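PDB 4B29: dimethylsulfoniopropionate lyase from Roseovarius nubinhibens, which probably cleaves dimethylsulfoniopropionate, releasing dimethyl sulfide, at a zinc ion held within a cupin-type beta fold. Local coordinates for residues S23-L28 / W57-A62; H150-L155 / V202-A207. All coordinates share one frame; numbering follows the deposited sequence.

Read from the N terminus, the chain first closes a mostly helical excursion, then one built largely of strands, and the two stand in series, neither nested nor crossed. Interaction 1 closes when 57-62, just past the short strand 56-57, returns to the first turn of helix 24-41. Interaction 2 closes later, when strand 198-205 pairs with the start of strand 153-159 after an excursion without helix. The first contact fastens the N-terminal helix to the surface of the fold, while the second joins two strands of the larger sheet beside the zinc. Their centres lie about 25 Å apart, their nearest atoms about 14 Å.

Interaction 1 of 2, residues S23-L28 / W57-A62; sequences SGRAAL and WADRPA. With PO4 (phosphate ion), chain C; PO4 (phosphate ion), chain D.
R25 lies across one face of the W57 indole, a useful example of a long side chain that spends its aliphatic part on a ring and its charge on an anion. R25 CB sits 3.8 Å from CZ2 of W57. R25 CG, held anti to the backbone N (chi1 -175°), makes a CH-pi contact nearly over the middle of the W57 six-membered ring, 3.9 Å from its centroid. A bend at chi3 then brings R25 CZ to within 3.4 Å of W57 NE1, with the guanidinium turned 33° from the ring plane. NE and NH2 both bond a phosphate, probably from the crystallisation liquor; the NE bond to its O3 is nearly straight, at 171°. NH1 rests by W57 CD1.

W57 NE1 donates to D59 OD1 at 2.9 Å, using the anti lone pair, the one away from the other carboxylate oxygen. That oxygen OD1 lies well out of the guanidinium plane, so its long salt bridge with R25 is a matter of charge alone. A second phosphate accepts from the backbone N of G24 and R25 at the helix start. At the opposite end of the indole, L28 CB meets the ring edge, 3.8 Å from W57 CZ3. This surface contact seats the first turn of helix 24-41 on the end of strand 56-57, with F127 of strand 127-128 touching both L28 and W57.

Interaction 2 of 2, residues H150-L155 / V202-A207; sequences HLPEEL and VLWRGA. With ZN (zinc ion), chain J.
W204 brings the edge of its indole up to the face of H150, with W204 CZ3 standing over the middle of the imidazole and 3.4 Å from H150 CE1. This edge-to-face aromatic pair, its planes at 51°, belongs to the packed, buried part of the contact. The imidazole is fixed in its own plane from two directions: H150 ND1 donates to P152 O at 2.9 Å, and H150 NE2 binds the zinc ion at 2.1 Å. E154 reaches the same metal through OE1. With CG anti to the backbone N (chi1 152°), its extended side chain carries the carboxylate alongside W204 and leaves E154 OE2 above the indole's rim, 3.2 Å from W204 CZ2, with V202 CG1 packed against the carboxylate. H183 also bonds E154 OE1, and H189 is a further zinc ligand; T135 takes the indole N-H.

The end of the ladder at E153, R205 and A207 is looser and wetter. E153 and R205 form a salt bridge, R205 NE reaching E153 OE1 at 2.7 Å in the guanidinium plane and nearly along the C-O axis, while the bond from R205 NH2 to the same oxygen is weak. One water donates to E153 OE2 and accepts, weakly, from R205 NH2, linking the two charged groups; another spans L151 O and A207 O beyond the strand ends.

The backbone forms an antiparallel ladder: E153-R205 and L155-L203 are hydrogen-bonded pairs, though the bond from E153 N to R205 O is weak, and E154-W204 is a non-hydrogen-bonded one. E154 and W204, as one pair, point to the same face, where E154 binds the zinc, consistent with a cupin fold. The face of E153 and R205 continues into buried L155 and L203, which helix 43-48 covers with F45 and F48; strands 133-139 and 180-183 flank the ladder.

Interaction 1 of 2, residues S23-L28 / W57-A62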
loop_
_atom_site.group_PDB
_atom_site.type_symbol
_atom_site.label_atom_id
_atom_site.label_comp_id
_atom_site.label_asym_id
_atom_site.label_seq_id
_atom_site.Cartn_x
_atom_site.Cartn_y
_atom_site.Cartn_z
ATOM N N SER A 23 15.762 13.349 9.674
ATOM C CA SER A 23 16.269 11.918 9.724
ATOM C C SER A 23 15.252 10.965 9.101
ATOM O O SER A 23 14.089 10.820 9.612
ATOM C CB SER A 23 16.648 11.466 11.143
ATOM O OG SER A 23 16.901 10.038 11.255
ATOM N N GLY A 24 15.687 10.358 7.988
ATOM C CA GLY A 24 14.930 9.253 7.328
ATOM C C GLY A 24 14.744 8.110 8.296
ATOM O O GLY A 24 13.637 7.564 8.446
ATOM N N ARG A 25 15.817 7.753 9.011
ATOM C CA ARG A 25 15.708 6.629 9.950
ATOM C C ARG A 25 14.634 6.861 11.020
ATOM O O ARG A 25 13.836 5.969 11.359
ATOM C CB ARG A 25 17.106 6.303 10.558
ATOM C CG ARG A 25 17.112 5.089 11.451
ATOM C CD ARG A 25 18.466 4.966 12.260
ATOM N NE ARG A 25 19.633 4.804 11.369
ATOM C CZ ARG A 25 20.440 3.719 11.408
ATOM N NH1 ARG A 25 20.143 2.690 12.215
ATOM N NH2 ARG A 25 21.516 3.671 10.618
ATOM N N ALA A 26 14.569 8.080 11.550
ATOM C CA ALA A 26 13.617 8.335 12.601
ATOM C C ALA A 26 12.161 8.308 12.052
ATOM O O ALA A 26 11.271 7.791 12.713
ATOM C CB ALA A 26 13.909 9.743 13.249
ATOM N N ALA A 27 11.978 8.890 10.883
ATOM C CA ALA A 27 10.622 9.022 10.255
ATOM C C ALA A 27 10.150 7.590 9.910
ATOM O O ALA A 27 8.986 7.260 10.139
ATOM C CB ALA A 27 10.673 9.859 9.017
ATOM N N LEU A 28 11.054 6.759 9.375
ATOM C CA LEU A 28 10.639 5.381 8.989
ATOM C C LEU A 28 10.423 4.513 10.197
ATOM O O LEU A 28 9.562 3.629 10.185
ATOM C CB LEU A 28 11.639 4.728 8.030
ATOM C CG LEU A 28 11.757 5.505 6.687
ATOM C CD1 LEU A 28 12.522 4.734 5.689
ATOM C CD2 LEU A 28 10.471 5.995 6.101
ATOM N N TRP A 57 16.273 -2.653 10.318
ATOM C CA TRP A 57 16.558 -1.490 9.470
ATOM C C TRP A 57 17.478 -1.827 8.311
ATOM O O TRP A 57 18.553 -2.403 8.547
ATOM C CB TRP A 57 17.212 -0.413 10.355
ATOM C CG TRP A 57 17.708 0.755 9.582
ATOM C CD1 TRP A 57 19.045 1.103 9.357
ATOM C CD2 TRP A 57 16.916 1.764 8.924
ATOM N NE1 TRP A 57 19.107 2.255 8.621
ATOM C CE2 TRP A 57 17.823 2.705 8.364
ATOM C CE3 TRP A 57 15.510 1.992 8.795
ATOM C CZ2 TRP A 57 17.393 3.854 7.656
ATOM C CZ3 TRP A 57 15.074 3.146 8.087
ATOM C CH2 TRP A 57 16.010 4.051 7.515
ATOM N N ALA A 58 17.071 -1.535 7.074
ATOM C CA ALA A 58 17.806 -1.947 5.876
ATOM C C ALA A 58 18.806 -0.900 5.381
ATOM O O ALA A 58 19.624 -1.205 4.490
ATOM C CB ALA A 58 16.845 -2.247 4.712
ATOM N N ASP A 59 18.626 0.332 5.866
ATOM C CA ASP A 59 19.301 1.528 5.314
ATOM C C ASP A 59 19.145 1.665 3.791
ATOM O O ASP A 59 20.095 1.934 3.059
ATOM C CB ASP A 59 20.778 1.553 5.709
ATOM C CG ASP A 59 21.288 3.003 5.869
ATOM O OD1 ASP A 59 20.905 3.657 6.893
ATOM O OD2 ASP A 59 22.094 3.406 4.996
ATOM N N ARG A 60 17.899 1.517 3.333
ATOM C CA ARG A 60 17.630 1.648 1.919
ATOM C C ARG A 60 17.439 3.153 1.631
ATOM O O ARG A 60 16.677 3.785 2.359
ATOM C CB ARG A 60 16.318 0.882 1.618
ATOM C CG ARG A 60 15.983 0.942 0.119
ATOM C CD ARG A 60 14.716 0.155 -0.236
ATOM N NE ARG A 60 14.952 -1.156 0.319
ATOM C CZ ARG A 60 15.516 -2.164 -0.336
ATOM N NH1 ARG A 60 15.789 -2.054 -1.630
ATOM N NH2 ARG A 60 15.755 -3.307 0.337
ATOM N N PRO A 61 18.036 3.683 0.574
ATOM C CA PRO A 61 17.907 5.144 0.361
ATOM C C PRO A 61 16.559 5.542 -0.228
ATOM O O PRO A 61 15.875 4.718 -0.854
ATOM C CB PRO A 61 18.998 5.463 -0.686
ATOM C CG PRO A 61 19.326 4.250 -1.361
ATOM C CD PRO A 61 18.961 3.060 -0.389
ATOM N N ALA A 62 16.235 6.809 -0.038
ATOM C CA ALA A 62 15.011 7.397 -0.587
ATOM C C ALA A 62 15.094 7.409 -2.092
ATOM O O ALA A 62 16.184 7.493 -2.691
ATOM C CB ALA A 62 14.847 8.812 -0.066
HETATM P P PO4 C . 21.436 6.801 8.421
HETATM O O1 PO4 C . 21.861 8.249 8.169
HETATM O O2 PO4 C . 22.360 6.078 9.325
HETATM O O3 PO4 C . 20.112 6.801 9.165
HETATM O O4 PO4 C . 21.460 6.135 7.075
HETATM P P PO4 D . 18.754 9.605 6.983
HETATM O O1 PO4 D . 17.965 10.889 7.071
HETATM O O2 PO4 D . 20.229 10.017 7.075
HETATM O O3 PO4 D . 18.389 8.582 8.069
HETATM O O4 PO4 D . 18.573 8.924 5.637
#

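Interaction 2 of 2, residues H150-L155 / V202-A207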
loop_
_atom_site.group_PDB
_atom_site.type_symbol
_atom_site.label_atom_id
_atom_site.label_comp_id
_atom_site.label_asym_id
_atom_site.label_seq_id
_atom_site.Cartn_x
_atom_site.Cartn_y
_atom_site.Cartn_z
ATOM N N HIS A 150 -1.534 -11.504 -9.356
ATOM C CA HIS A 150 -0.245 -12.054 -8.914
ATOM C C HIS A 150 -0.514 -13.328 -8.135
ATOM O O HIS A 150 -1.582 -13.494 -7.495
ATOM C CB HIS A 150 0.515 -11.054 -8.017
ATOM C CG HIS A 150 -0.386 -10.304 -7.079
ATOM N ND1 HIS A 150 -0.941 -10.871 -5.958
ATOM C CD2 HIS A 150 -0.869 -9.049 -7.152
ATOM C CE1 HIS A 150 -1.720 -9.982 -5.349
ATOM N NE2 HIS A 150 -1.680 -8.865 -6.063
ATOM N N LEU A 151 0.505 -14.208 -8.092
ATOM C CA LEU A 151 0.333 -15.439 -7.323
ATOM C C LEU A 151 0.103 -15.242 -5.779
ATOM O O LEU A 151 -0.747 -15.878 -5.208
ATOM C CB LEU A 151 1.546 -16.376 -7.590
ATOM C CG LEU A 151 1.561 -17.669 -6.805
ATOM C CD1 LEU A 151 0.358 -18.595 -7.145
ATOM C CD2 LEU A 151 2.906 -18.390 -7.163
ATOM N N PRO A 152 0.908 -14.388 -5.089
ATOM C CA PRO A 152 0.753 -14.295 -3.632
ATOM C C PRO A 152 -0.611 -13.717 -3.245
ATOM O O PRO A 152 -1.220 -12.960 -4.031
ATOM C CB PRO A 152 1.870 -13.295 -3.208
ATOM C CG PRO A 152 2.319 -12.584 -4.480
ATOM C CD PRO A 152 2.109 -13.667 -5.568
ATOM N N GLU A 153 -1.079 -14.164 -2.109
ATOM C CA GLU A 153 -2.305 -13.554 -1.497
ATOM C C GLU A 153 -1.985 -12.181 -0.957
ATOM O O GLU A 153 -0.839 -11.890 -0.583
ATOM C CB GLU A 153 -2.750 -14.417 -0.345
ATOM C CG GLU A 153 -3.277 -15.821 -0.839
ATOM C CD GLU A 153 -3.656 -16.690 0.296
ATOM O OE1 GLU A 153 -3.644 -16.216 1.461
ATOM O OE2 GLU A 153 -4.034 -17.879 0.118
ATOM N N GLU A 154 -3.011 -11.337 -0.840
ATOM C CA GLU A 154 -2.776 -9.974 -0.375
ATOM C C GLU A 154 -3.977 -9.573 0.458
ATOM O O GLU A 154 -5.089 -10.042 0.223
ATOM C CB GLU A 154 -2.675 -9.149 -1.656
ATOM C CG GLU A 154 -3.041 -7.801 -1.626
ATOM C CD GLU A 154 -2.727 -7.118 -2.934
ATOM O OE1 GLU A 154 -3.462 -7.270 -3.929
ATOM O OE2 GLU A 154 -1.789 -6.333 -2.959
ATOM N N LEU A 155 -3.744 -8.735 1.456
ATOM C CA LEU A 155 -4.839 -8.207 2.316
ATOM C C LEU A 155 -4.668 -6.692 2.317
ATOM O O LEU A 155 -3.718 -6.154 2.913
ATOM C CB LEU A 155 -4.737 -8.781 3.732
ATOM C CG LEU A 155 -5.840 -8.279 4.694
ATOM C CD1 LEU A 155 -7.256 -8.630 4.182
ATOM C CD2 LEU A 155 -5.602 -8.860 6.093
ATOM N N VAL A 202 -0.819 -2.644 2.873
ATOM C CA VAL A 202 -1.254 -3.959 2.352
ATOM C C VAL A 202 -0.290 -5.033 2.853
ATOM O O VAL A 202 0.917 -4.809 2.870
ATOM C CB VAL A 202 -1.192 -3.908 0.823
ATOM C CG1 VAL A 202 -1.526 -5.268 0.178
ATOM C CG2 VAL A 202 -2.153 -2.795 0.311
ATOM N N LEU A 203 -0.840 -6.157 3.269
ATOM C CA LEU A 203 0.006 -7.318 3.629
ATOM C C LEU A 203 -0.020 -8.357 2.501
ATOM O O LEU A 203 -1.032 -8.505 1.747
ATOM C CB LEU A 203 -0.552 -8.035 4.856
ATOM C CG LEU A 203 -0.856 -7.184 6.126
ATOM C CD1 LEU A 203 -1.265 -8.057 7.271
ATOM C CD2 LEU A 203 0.412 -6.351 6.498
ATOM N N TRP A 204 1.076 -9.145 2.428
ATOM C CA TRP A 204 1.156 -10.199 1.397
ATOM C C TRP A 204 1.650 -11.470 2.049
ATOM O O TRP A 204 2.439 -11.410 3.020
ATOM C CB TRP A 204 2.220 -9.838 0.331
ATOM C CG TRP A 204 2.086 -8.514 -0.352
ATOM C CD1 TRP A 204 2.163 -7.218 0.214
ATOM C CD2 TRP A 204 1.731 -8.325 -1.706
ATOM N NE1 TRP A 204 1.974 -6.284 -0.770
ATOM C CE2 TRP A 204 1.707 -6.932 -1.953
ATOM C CE3 TRP A 204 1.476 -9.209 -2.766
ATOM C CZ2 TRP A 204 1.403 -6.388 -3.219
ATOM C CZ3 TRP A 204 1.179 -8.652 -4.059
ATOM C CH2 TRP A 204 1.171 -7.273 -4.261
ATOM N N ARG A 205 1.156 -12.606 1.560
ATOM C CA ARG A 205 1.657 -13.884 2.060
ATOM C C ARG A 205 1.523 -14.983 1.018
ATOM O O ARG A 205 0.859 -14.809 -0.028
ATOM C CB ARG A 205 0.930 -14.317 3.340
ATOM C CG ARG A 205 -0.467 -14.911 3.001
ATOM C CD ARG A 205 -1.264 -15.111 4.303
ATOM N NE ARG A 205 -2.565 -15.754 3.945
ATOM C CZ ARG A 205 -3.458 -16.156 4.836
ATOM N NH1 ARG A 205 -3.287 -15.952 6.156
ATOM N NH2 ARG A 205 -4.584 -16.770 4.402
ATOM N N GLY A 206 2.178 -16.114 1.305
ATOM C CA GLY A 206 1.844 -17.337 0.518
ATOM C C GLY A 206 2.859 -17.641 -0.570
ATOM O O GLY A 206 3.912 -16.987 -0.690
ATOM N N ALA A 207 2.521 -18.611 -1.400
ATOM C CA ALA A 207 3.338 -18.909 -2.598
ATOM C C ALA A 207 3.538 -17.671 -3.434
ATOM O O ALA A 207 2.625 -16.858 -3.648
ATOM C CB ALA A 207 2.631 -20.010 -3.449
HETATM ZN ZN ZN J . -2.765 -7.130 -5.781
HETATM O O HOH W 1 -0.200 -17.628 -3.136
HETATM O O HOH W 2 -4.693 -19.145 2.374
#